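PDB 6P2K: fibronectin type III domain-containing protein from Simiduia agarivorans, which probably hydrolyses the beta-1,4-glucan backbone of xyloglucan as a glycoside hydrolase family 74 enzyme, this chain being its zinc-binding beta-propeller portion. Local coordinates for residues Gly258-Arg263 with Asp288-Tyr293. Sequence-based numbering, arbitrary orientation.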
ATOM      1  N   GLY B 258     -30.396 -38.760  24.512  1.00 47.94           N
ATOM      2  CA  GLY B 258     -29.038 -38.337  24.254  1.00 42.58           C
ATOM      3  C   GLY B 258     -28.710 -38.148  22.790  1.00 45.19           C
ATOM      4  O   GLY B 258     -27.647 -37.597  22.475  1.00 45.51           O
ATOM      5  N   LEU B 259     -29.581 -38.593  21.891  1.00 44.82           N
ATOM      6  CA  LEU B 259     -29.412 -38.356  20.467  1.00 39.98           C
ATOM      7  C   LEU B 259     -30.132 -37.077  20.062  1.00 37.40           C
ATOM      8  O   LEU B 259     -31.159 -36.709  20.640  1.00 36.51           O
ATOM      9  CB  LEU B 259     -29.954 -39.530  19.651  1.00 37.44           C
ATOM     10  CG  LEU B 259     -29.284 -40.892  19.830  1.00 36.53           C
ATOM     11  CD1 LEU B 259     -30.142 -41.987  19.212  1.00 37.30           C
ATOM     12  CD2 LEU B 259     -27.894 -40.887  19.214  1.00 30.97           C
ATOM     13  N   GLU B 260     -29.579 -36.398  19.060  1.00 33.16           N
ATOM     14  CA  GLU B 260     -30.272 -35.266  18.463  1.00 33.79           C
ATOM     15  C   GLU B 260     -31.634 -35.707  17.945  1.00 37.53           C
ATOM     16  O   GLU B 260     -31.776 -36.786  17.366  1.00 32.40           O
ATOM     17  CB  GLU B 260     -29.449 -34.675  17.321  1.00 32.49           C
ATOM     18  CG  GLU B 260     -28.432 -33.630  17.739  1.00 35.99           C
ATOM     19  CD  GLU B 260     -27.659 -33.091  16.553  1.00 38.30           C
ATOM     20  OE1 GLU B 260     -26.530 -32.594  16.744  1.00 41.51           O
ATOM     21  OE2 GLU B 260     -28.183 -33.169  15.424  1.00 39.54           O
ATOM     22  N   GLY B 261     -32.642 -34.869  18.166  1.00 37.80           N
ATOM     23  CA  GLY B 261     -33.969 -35.183  17.687  1.00 36.79           C
ATOM     24  C   GLY B 261     -34.091 -35.015  16.185  1.00 37.92           C
ATOM     25  O   GLY B 261     -33.337 -34.280  15.544  1.00 36.42           O
ATOM     26  N   ASN B 262     -35.055 -35.742  15.616  1.00 40.06           N
ATOM     27  CA  ASN B 262     -35.476 -35.563  14.225  1.00 42.01           C
ATOM     28  C   ASN B 262     -34.318 -35.787  13.248  1.00 39.53           C
ATOM     29  O   ASN B 262     -33.971 -34.920  12.446  1.00 39.85           O
ATOM     30  CB  ASN B 262     -36.099 -34.174  14.037  1.00 44.14           C
ATOM     31  CG  ASN B 262     -36.875 -34.049  12.741  1.00 47.18           C
ATOM     32  OD1 ASN B 262     -37.552 -34.986  12.313  1.00 47.11           O
ATOM     33  ND2 ASN B 262     -36.782 -32.883  12.109  1.00 47.92           N
ATOM     34  N   ARG B 263     -33.725 -36.979  13.322  1.00 33.61           N
ATOM     35  CA  ARG B 263     -32.625 -37.353  12.445  1.00 33.34           C
ATOM     36  C   ARG B 263     -32.900 -38.708  11.810  1.00 35.64           C
ATOM     37  O   ARG B 263     -33.567 -39.566  12.394  1.00 36.26           O
ATOM     38  CB  ARG B 263     -31.288 -37.393  13.199  1.00 34.80           C
ATOM     39  CG  ARG B 263     -30.941 -36.102  13.918  1.00 36.20           C
ATOM     40  CD  ARG B 263     -30.846 -34.935  12.948  1.00 39.84           C
ATOM     41  NE  ARG B 263     -29.909 -33.916  13.412  1.00 44.16           N
ATOM     42  CZ  ARG B 263     -29.428 -32.938  12.648  1.00 51.43           C
ATOM     43  NH1 ARG B 263     -29.801 -32.839  11.378  1.00 53.10           N
ATOM     44  NH2 ARG B 263     -28.576 -32.057  13.157  1.00 53.50           N
ATOM     45  N   ASP B 288     -28.528 -36.265   7.034  1.00 31.57           N
ATOM     46  CA  ASP B 288     -28.329 -35.363   8.166  1.00 31.14           C
ATOM     47  C   ASP B 288     -26.854 -35.230   8.534  1.00 31.14           C
ATOM     48  O   ASP B 288     -26.105 -36.212   8.533  1.00 30.68           O
ATOM     49  CB  ASP B 288     -29.122 -35.854   9.375  1.00 38.87           C
ATOM     50  CG  ASP B 288     -30.618 -35.726   9.180  1.00 46.29           C
ATOM     51  OD1 ASP B 288     -31.076 -34.639   8.771  1.00 51.18           O
ATOM     52  OD2 ASP B 288     -31.336 -36.713   9.431  1.00 51.02           O
ATOM     53  N   ARG B 289     -26.445 -34.004   8.872  1.00 24.88           N
ATOM     54  CA  ARG B 289     -25.068 -33.676   9.244  1.00 27.39           C
ATOM     55  C   ARG B 289     -24.997 -33.449  10.751  1.00 31.16           C
ATOM     56  O   ARG B 289     -25.419 -32.402  11.250  1.00 33.03           O
ATOM     57  CB  ARG B 289     -24.580 -32.439   8.494  1.00 27.99           C
ATOM     58  CG  ARG B 289     -24.484 -32.609   6.991  1.00 28.80           C
ATOM     59  CD  ARG B 289     -23.730 -31.447   6.346  1.00 27.90           C
ATOM     60  NE  ARG B 289     -23.474 -31.703   4.932  1.00 27.45           N
ATOM     61  CZ  ARG B 289     -22.459 -32.432   4.475  1.00 28.80           C
ATOM     62  NH1 ARG B 289     -21.586 -32.972   5.319  1.00 24.92           N
ATOM     63  NH2 ARG B 289     -22.315 -32.619   3.171  1.00 27.05           N
ATOM     64  N   PHE B 290     -24.442 -34.426  11.475  1.00 28.81           N
ATOM     65  CA  PHE B 290     -24.215 -34.264  12.905  1.00 26.78           C
ATOM     66  C   PHE B 290     -22.952 -34.971  13.378  1.00 27.64           C
ATOM     67  O   PHE B 290     -22.714 -35.031  14.591  1.00 30.16           O
ATOM     68  CB  PHE B 290     -25.414 -34.779  13.719  1.00 26.26           C
ATOM     69  CG  PHE B 290     -25.810 -36.191  13.386  1.00 29.02           C
ATOM     70  CD1 PHE B 290     -25.118 -37.268  13.917  1.00 29.51           C
ATOM     71  CD2 PHE B 290     -26.877 -36.440  12.544  1.00 30.03           C
ATOM     72  CE1 PHE B 290     -25.479 -38.563  13.608  1.00 28.76           C
ATOM     73  CE2 PHE B 290     -27.245 -37.729  12.236  1.00 30.63           C
ATOM     74  CZ  PHE B 290     -26.546 -38.793  12.767  1.00 31.21           C
ATOM     75  N   GLY B 291     -22.141 -35.509  12.473  1.00 25.85           N
ATOM     76  CA  GLY B 291     -21.028 -36.345  12.875  1.00 24.53           C
ATOM     77  C   GLY B 291     -21.430 -37.802  13.007  1.00 21.38           C
ATOM     78  O   GLY B 291     -22.195 -38.314  12.186  1.00 25.06           O
ATOM     79  N   LEU B 292     -20.943 -38.473  14.048  1.00 22.19           N
ATOM     80  CA  LEU B 292     -21.157 -39.906  14.198  1.00 24.33           C
ATOM     81  C   LEU B 292     -21.248 -40.255  15.678  1.00 24.29           C
ATOM     82  O   LEU B 292     -20.456 -39.768  16.489  1.00 25.08           O
ATOM     83  CB  LEU B 292     -20.028 -40.692  13.522  1.00 21.54           C
ATOM     84  CG  LEU B 292     -20.038 -42.219  13.566  1.00 26.42           C
ATOM     85  CD1 LEU B 292     -21.305 -42.773  12.933  1.00 23.09           C
ATOM     86  CD2 LEU B 292     -18.805 -42.757  12.854  1.00 25.25           C
ATOM     87  N   TYR B 293     -22.218 -41.100  16.020  1.00 24.21           N
ATOM     88  CA  TYR B 293     -22.471 -41.497  17.399  1.00 29.75           C
ATOM     89  C   TYR B 293     -21.915 -42.886  17.681  1.00 30.57           C
ATOM     90  O   TYR B 293     -21.990 -43.784  16.835  1.00 29.35           O
ATOM     91  CB  TYR B 293     -23.971 -41.510  17.708  1.00 29.99           C
ATOM     92  CG  TYR B 293     -24.614 -40.162  17.937  1.00 31.05           C
ATOM     93  CD1 TYR B 293     -24.440 -39.478  19.136  1.00 34.60           C
ATOM     94  CD2 TYR B 293     -25.434 -39.596  16.972  1.00 29.95           C
ATOM     95  CE1 TYR B 293     -25.049 -38.255  19.352  1.00 35.14           C
ATOM     96  CE2 TYR B 293     -26.044 -38.378  17.177  1.00 33.25           C
ATOM     97  CZ  TYR B 293     -25.849 -37.712  18.367  1.00 34.76           C
ATOM     98  OH  TYR B 293     -26.461 -36.498  18.569  1.00 34.43           O
TER
HETATM   99  O   HOH W   1     -26.527 -35.375  20.904  1.00 37.71           O
HETATM  100  O   HOH W   2     -25.742 -30.963  14.357  1.00 47.85           O
HETATM  101  O   HOH W   3     -33.697 -34.482   9.497  1.00 49.20           O
HETATM  102  O   HOH W   4     -28.202 -31.834   8.438  1.00 39.13           O
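Leu259 and Tyr293 supply the apolar half of this contact, a CH-pi interaction in which methyl CD2 sits over the centre of the phenol ring, 3.5 Å from its centroid and 8° off the ring normal. Trp310 and Tyr265 also touch both side chains. The same ring has a polar rim: Tyr293 OH accepts from Glu260 N at 3.2 Å, and a water in the plane of the ring links this hydroxyl to Gly258 O. A phenylalanine in place of Tyr293 would probably keep the methyl-on-ring packing but leave Glu260 N and the water without their shared partner.

The ionic half centres on Arg263. With its chain bent at chi2 (-60°), it presents NE and NH2 side-on to a single oxygen within its own loop, Glu260 OE2, at 2.8 and 2.6 Å, both bonds close to the guanidinium plane. Across the contact, NH1 reaches Asp288 OD1 in a weak, 3.4 Å salt bridge, and Phe290 CD2 lies over one guanidinium face, offset toward the rim. Lys312 pairs with Glu260 OE1, while Asp288 OD2 accepts from Arg264 N.

The loop leading from strand 253-254 into the next blade is thus tied to the turn that opens strand 292-300 there, through side chains, water and two loop backbone groups. Alternating charges, with Arg263 between two carboxylates, are likely to favour ionised acids and hold the guanidinium against rotation.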